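Local coordinates for protein D-ribulose-5-phosphate 3-epimerase, putative (PDB 1TQX) that probably interconverts D-ribulose 5-phosphate and D-xylulose 5-phosphate as a metal-dependent epimerase with a TIM-barrel fold, at residues I119-K122 / P123-V127; D159-G162 / K163-F166. One frame throughout, in Å; residues are numbered along the deposited sequence.

Contact 1: I119-K122 / P123-V127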
ATOM      1  N   ILE A 119       6.723   1.612   4.735  1.00 21.31           N
ATOM      2  CA  ILE A 119       7.718   0.554   4.641  1.00 21.57           C
ATOM      3  C   ILE A 119       6.933  -0.752   4.622  1.00 20.86           C
ATOM      4  O   ILE A 119       5.978  -0.924   5.383  1.00 20.51           O
ATOM      5  CB  ILE A 119       8.727   0.580   5.824  1.00 21.99           C
ATOM      6  CG1 ILE A 119       9.892  -0.368   5.520  1.00 23.02           C
ATOM      7  CG2 ILE A 119       8.046   0.171   7.131  1.00 21.41           C
ATOM      8  CD1 ILE A 119      11.062  -0.251   6.493  1.00 21.62           C
ATOM      9  N   SER A 120       7.319  -1.657   3.731  1.00 20.58           N
ATOM     10  CA  SER A 120       6.620  -2.924   3.608  1.00 20.79           C
ATOM     11  C   SER A 120       7.486  -4.135   3.944  1.00 21.80           C
ATOM     12  O   SER A 120       8.711  -4.104   3.795  1.00 21.77           O
ATOM     13  CB  SER A 120       6.067  -3.069   2.184  1.00 19.97           C
ATOM     14  OG  SER A 120       5.306  -4.259   2.039  1.00 22.30           O
ATOM     15  N   ILE A 121       6.826  -5.191   4.417  1.00 21.44           N
ATOM     16  CA  ILE A 121       7.481  -6.450   4.751  1.00 22.85           C
ATOM     17  C   ILE A 121       6.724  -7.598   4.086  1.00 23.45           C
ATOM     18  O   ILE A 121       5.491  -7.622   4.082  1.00 21.53           O
ATOM     19  CB  ILE A 121       7.523  -6.717   6.284  1.00 23.06           C
ATOM     20  CG1 ILE A 121       6.147  -6.456   6.903  1.00 24.86           C
ATOM     21  CG2 ILE A 121       8.620  -5.886   6.933  1.00 21.96           C
ATOM     22  CD1 ILE A 121       6.068  -6.785   8.386  1.00 26.94           C
ATOM     23  N   LYS A 122       7.471  -8.543   3.523  1.00 23.45           N
ATOM     24  CA  LYS A 122       6.881  -9.698   2.863  1.00 24.56           C
ATOM     25  C   LYS A 122       6.446 -10.738   3.906  1.00 24.67           C
ATOM     26  O   LYS A 122       6.852 -10.675   5.066  1.00 24.39           O
ATOM     27  CB  LYS A 122       7.885 -10.288   1.866  1.00 23.39           C
ATOM     28  CG  LYS A 122       8.273  -9.295   0.769  1.00 27.73           C
ATOM     29  CD  LYS A 122       8.983  -9.945  -0.415  1.00 28.90           C
ATOM     30  CE  LYS A 122      10.385 -10.409  -0.069  1.00 30.68           C
ATOM     31  NZ  LYS A 122      11.069 -11.046  -1.241  1.00 30.58           N
ATOM     32  N   PRO A 123       5.609 -11.704   3.502  1.00 25.58           N
ATOM     33  CA  PRO A 123       5.116 -12.747   4.408  1.00 25.37           C
ATOM     34  C   PRO A 123       6.132 -13.396   5.348  1.00 25.66           C
ATOM     35  O   PRO A 123       5.869 -13.538   6.539  1.00 26.03           O
ATOM     36  CB  PRO A 123       4.487 -13.755   3.451  1.00 24.95           C
ATOM     37  CG  PRO A 123       3.939 -12.862   2.367  1.00 25.22           C
ATOM     38  CD  PRO A 123       5.086 -11.908   2.136  1.00 24.60           C
ATOM     39  N   LYS A 124       7.287 -13.783   4.819  1.00 26.57           N
ATOM     40  CA  LYS A 124       8.305 -14.438   5.635  1.00 29.61           C
ATOM     41  C   LYS A 124       9.170 -13.527   6.504  1.00 29.72           C
ATOM     42  O   LYS A 124      10.010 -14.018   7.255  1.00 30.91           O
ATOM     43  CB  LYS A 124       9.217 -15.290   4.744  1.00 32.54           C
ATOM     44  CG  LYS A 124       8.475 -16.338   3.926  1.00 37.01           C
ATOM     45  CD  LYS A 124       9.434 -17.113   3.035  1.00 42.18           C
ATOM     46  CE  LYS A 124       8.690 -18.075   2.127  1.00 43.67           C
ATOM     47  NZ  LYS A 124       9.622 -18.789   1.215  1.00 45.87           N
ATOM     48  N   THR A 125       8.969 -12.213   6.421  1.00 28.74           N
ATOM     49  CA  THR A 125       9.767 -11.279   7.220  1.00 27.52           C
ATOM     50  C   THR A 125       9.134 -10.978   8.583  1.00 28.47           C
ATOM     51  O   THR A 125       7.959 -10.629   8.671  1.00 29.50           O
ATOM     52  CB  THR A 125       9.986  -9.956   6.459  1.00 26.76           C
ATOM     53  OG1 THR A 125      10.560 -10.239   5.179  1.00 21.23           O
ATOM     54  CG2 THR A 125      10.934  -9.043   7.228  1.00 24.96           C
ATOM     55  N   ASP A 126       9.934 -11.111   9.637  1.00 29.38           N
ATOM     56  CA  ASP A 126       9.500 -10.879  11.017  1.00 32.68           C
ATOM     57  C   ASP A 126       9.211  -9.401  11.298  1.00 31.34           C
ATOM     58  O   ASP A 126      10.097  -8.560  11.163  1.00 31.68           O
ATOM     59  CB  ASP A 126      10.595 -11.392  11.961  1.00 35.28           C
ATOM     60  CG  ASP A 126      10.260 -11.191  13.429  1.00 39.30           C
ATOM     61  OD1 ASP A 126      11.122 -11.518  14.272  1.00 41.93           O
ATOM     62  OD2 ASP A 126       9.150 -10.712  13.745  1.00 40.45           O
ATOM     63  N   VAL A 127       7.977  -9.092  11.698  1.00 31.62           N
ATOM     64  CA  VAL A 127       7.569  -7.711  12.003  1.00 33.51           C
ATOM     65  C   VAL A 127       8.406  -7.002  13.058  1.00 32.73           C
ATOM     66  O   VAL A 127       8.598  -5.787  12.991  1.00 32.30           O
ATOM     67  CB  VAL A 127       6.134  -7.626  12.553  1.00 35.86           C
ATOM     68  CG1 VAL A 127       5.309  -6.689  11.705  1.00 34.97           C
ATOM     69  CG2 VAL A 127       5.532  -8.997  12.656  1.00 39.29           C
TER
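Ile121 and Val127 meet through their methyl groups on the buried side of a sharp bend in the chain: CD1 of Ile121 lies 3.4 Å from CG1 of Val127, tighter than usual for two carbons, with the side chains crossing at about a right angle. The first torsion of Ile121 sets this up, since chi1 of 47° lodges CG1 between the backbone N and the carbonyl carbon and sends the terminal methyl to Val127. The other branch, CG2, is left to meet the methyl CG2 of Thr125 at 3.9 Å. Leu130 and Lys163 also touch Ile121, while Val127 packs against Leu167 of helix 161-170.

Between Ile121 and Val127 along the chain, the backbone reverses in a type I beta turn from Lys122 to Thr125, the start of the loop that leaves the C-terminal end of strand 116-121 in the TIM barrel. The turn is closed by N of Thr125 donating to O of Lys122 at 2.9 Å, with an N-H...O angle of 160°. OE2 of Glu94 accepts from Lys122 N and bonds Thr125 OG1, joining the two ends of the turn and giving the buried hydroxyl a polar partner.

The solvent side is the corner of the turn, where Lys124 is exposed and its extended chain leads away from the strand. Lys122 is only partly exposed: its side chain also leaves the turn, but it lies against His92 of strand 88-92 and against Pro149.

Contact 2: D159-G162 / K163-F166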
ATOM      1  N   ASP A 159      -2.606 -16.091   8.397  1.00 30.45           N
ATOM      2  CA  ASP A 159      -1.536 -16.178   9.383  1.00 31.62           C
ATOM      3  C   ASP A 159      -0.691 -14.903   9.499  1.00 30.26           C
ATOM      4  O   ASP A 159       0.229 -14.836  10.309  1.00 27.48           O
ATOM      5  CB  ASP A 159      -0.644 -17.389   9.081  1.00 36.53           C
ATOM      6  CG  ASP A 159       0.111 -17.256   7.774  1.00 41.28           C
ATOM      7  OD1 ASP A 159      -0.426 -16.649   6.822  1.00 43.79           O
ATOM      8  OD2 ASP A 159       1.241 -17.783   7.693  1.00 44.97           O
ATOM      9  N   MET A 160      -1.011 -13.892   8.697  1.00 28.62           N
ATOM     10  CA  MET A 160      -0.285 -12.622   8.756  1.00 28.53           C
ATOM     11  C   MET A 160      -0.963 -11.673   9.743  1.00 28.48           C
ATOM     12  O   MET A 160      -0.426 -10.609  10.057  1.00 28.35           O
ATOM     13  CB  MET A 160      -0.239 -11.965   7.367  1.00 27.67           C
ATOM     14  CG  MET A 160       0.616 -12.705   6.351  1.00 27.42           C
ATOM     15  SD  MET A 160       2.361 -12.694   6.798  1.00 27.79           S
ATOM     16  CE  MET A 160       2.566 -14.314   7.599  1.00 27.52           C
ATOM     17  N   MET A 161      -2.135 -12.059  10.242  1.00 27.34           N
ATOM     18  CA  MET A 161      -2.859 -11.197  11.169  1.00 28.23           C
ATOM     19  C   MET A 161      -2.117 -10.935  12.474  1.00 27.45           C
ATOM     20  O   MET A 161      -2.367  -9.932  13.141  1.00 27.70           O
ATOM     21  CB  MET A 161      -4.249 -11.769  11.457  1.00 28.65           C
ATOM     22  CG  MET A 161      -5.178 -11.742  10.256  1.00 27.34           C
ATOM     23  SD  MET A 161      -5.309 -10.096   9.508  1.00 28.63           S
ATOM     24  CE  MET A 161      -4.026 -10.195   8.243  1.00 25.67           C
ATOM     25  N   GLY A 162      -1.208 -11.834  12.831  1.00 28.56           N
ATOM     26  CA  GLY A 162      -0.439 -11.650  14.047  1.00 27.49           C
ATOM     27  C   GLY A 162       0.421 -10.404  13.933  1.00 28.33           C
ATOM     28  O   GLY A 162       0.606  -9.676  14.909  1.00 27.08           O
ATOM     29  N   LYS A 163       0.944 -10.151  12.733  1.00 27.30           N
ATOM     30  CA  LYS A 163       1.782  -8.977  12.503  1.00 26.75           C
ATOM     31  C   LYS A 163       0.959  -7.712  12.693  1.00 26.94           C
ATOM     32  O   LYS A 163       1.424  -6.742  13.296  1.00 26.77           O
ATOM     33  CB  LYS A 163       2.367  -8.993  11.085  1.00 26.03           C
ATOM     34  CG  LYS A 163       3.248 -10.191  10.781  1.00 26.04           C
ATOM     35  CD  LYS A 163       3.899 -10.043   9.420  1.00 25.05           C
ATOM     36  CE  LYS A 163       4.763 -11.246   9.075  1.00 25.41           C
ATOM     37  NZ  LYS A 163       5.400 -11.071   7.731  1.00 22.98           N
ATOM     38  N   VAL A 164      -0.263  -7.730  12.168  1.00 26.57           N
ATOM     39  CA  VAL A 164      -1.166  -6.590  12.275  1.00 25.57           C
ATOM     40  C   VAL A 164      -1.480  -6.272  13.739  1.00 26.67           C
ATOM     41  O   VAL A 164      -1.399  -5.115  14.151  1.00 25.53           O
ATOM     42  CB  VAL A 164      -2.487  -6.851  11.504  1.00 25.61           C
ATOM     43  CG1 VAL A 164      -3.422  -5.648  11.634  1.00 23.28           C
ATOM     44  CG2 VAL A 164      -2.185  -7.123  10.027  1.00 25.40           C
ATOM     45  N   SER A 165      -1.835  -7.289  14.523  1.00 26.70           N
ATOM     46  CA  SER A 165      -2.143  -7.070  15.939  1.00 27.96           C
ATOM     47  C   SER A 165      -0.933  -6.523  16.693  1.00 27.81           C
ATOM     48  O   SER A 165      -1.068  -5.623  17.522  1.00 29.03           O
ATOM     49  CB  SER A 165      -2.619  -8.366  16.599  1.00 27.68           C
ATOM     50  OG  SER A 165      -3.895  -8.738  16.117  1.00 30.51           O
ATOM     51  N   PHE A 166       0.247  -7.066  16.402  1.00 28.03           N
ATOM     52  CA  PHE A 166       1.478  -6.606  17.044  1.00 29.29           C
ATOM     53  C   PHE A 166       1.672  -5.104  16.841  1.00 28.85           C
ATOM     54  O   PHE A 166       1.919  -4.365  17.792  1.00 28.77           O
ATOM     55  CB  PHE A 166       2.689  -7.340  16.460  1.00 29.01           C
ATOM     56  CG  PHE A 166       4.010  -6.800  16.937  1.00 31.12           C
ATOM     57  CD1 PHE A 166       4.537  -7.192  18.166  1.00 32.76           C
ATOM     58  CD2 PHE A 166       4.720  -5.878  16.169  1.00 30.75           C
ATOM     59  CE1 PHE A 166       5.751  -6.673  18.625  1.00 33.29           C
ATOM     60  CE2 PHE A 166       5.934  -5.353  16.620  1.00 32.59           C
ATOM     61  CZ  PHE A 166       6.449  -5.752  17.848  1.00 33.00           C
TER
HETATM   62  O   HOH W   1       1.536 -13.102  11.987  1.00 36.81           O
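Where a short 3-10 segment leads into helix 161-170, Met160 lies alongside Lys163 and Met161 alongside Val164. Lys163 is extended beyond CG, and its long chain runs beside Met160, pointing the same way. The thioether meets the far end of the lysine, with SD of Met160 3.6 Å from NZ of Lys163 and equally near CE. The bend at chi2 (-66°) of Met160 brings SD up to the end of the lysine, and the terminal methyl turns across that chain, near CE of Lys163. The ammonium group has stronger partners elsewhere: it is hydrogen-bonded to the carbonyl oxygens of Pro123 and Thr125, which probably fix the direction of the whole side chain.

On another side of the helix, CE of Met161 touches CG2 of Val164 at 4.0 Å, an ordinary apolar contact between two buried residues. Helix 184-193 packs on Met161 through Ile189, Ser190 and His193, while Val164 faces Ile176 and Val178 of strand 175-179.

The backbone bonds are weak at first, then regular. N of Lys163 bonds only weakly to O of Met160, at 3.0 Å and 134°, and also makes a weak bond to a water that donates to O of Asp159 at 2.7 Å. From the next acceptor, Met161, the bonds are i to i+4: N of Ser165 reaches O of Met161 at 3.0 Å with an angle of 167°, and N of Phe166 reaches O of Gly162 at 3.0 Å. Ser165 OG turns to ND1 of His193. With strands 141-145 and 175-179, this helix forms a beta-alpha-beta unit, the repeating element of the TIM barrel.

Overall arrangement
Followed from the N terminus, the chain first makes contact 1, where strand 116-121 ends and a tight turn closes the start of the loop toward helix 131-134. After that helix it adds strand 141-145 to the barrel wall, next to strand 116-121, before reaching contact 2 at the start of helix 161-170. The two lie in series, neither nested nor crossed, with centres 11 Å apart. They nevertheless meet directly: loop carbonyls of contact 1 receive the lysine of contact 2, and Val127 packs on the same lysine. A loop following one barrel strand is thus tied to the helix that follows the next.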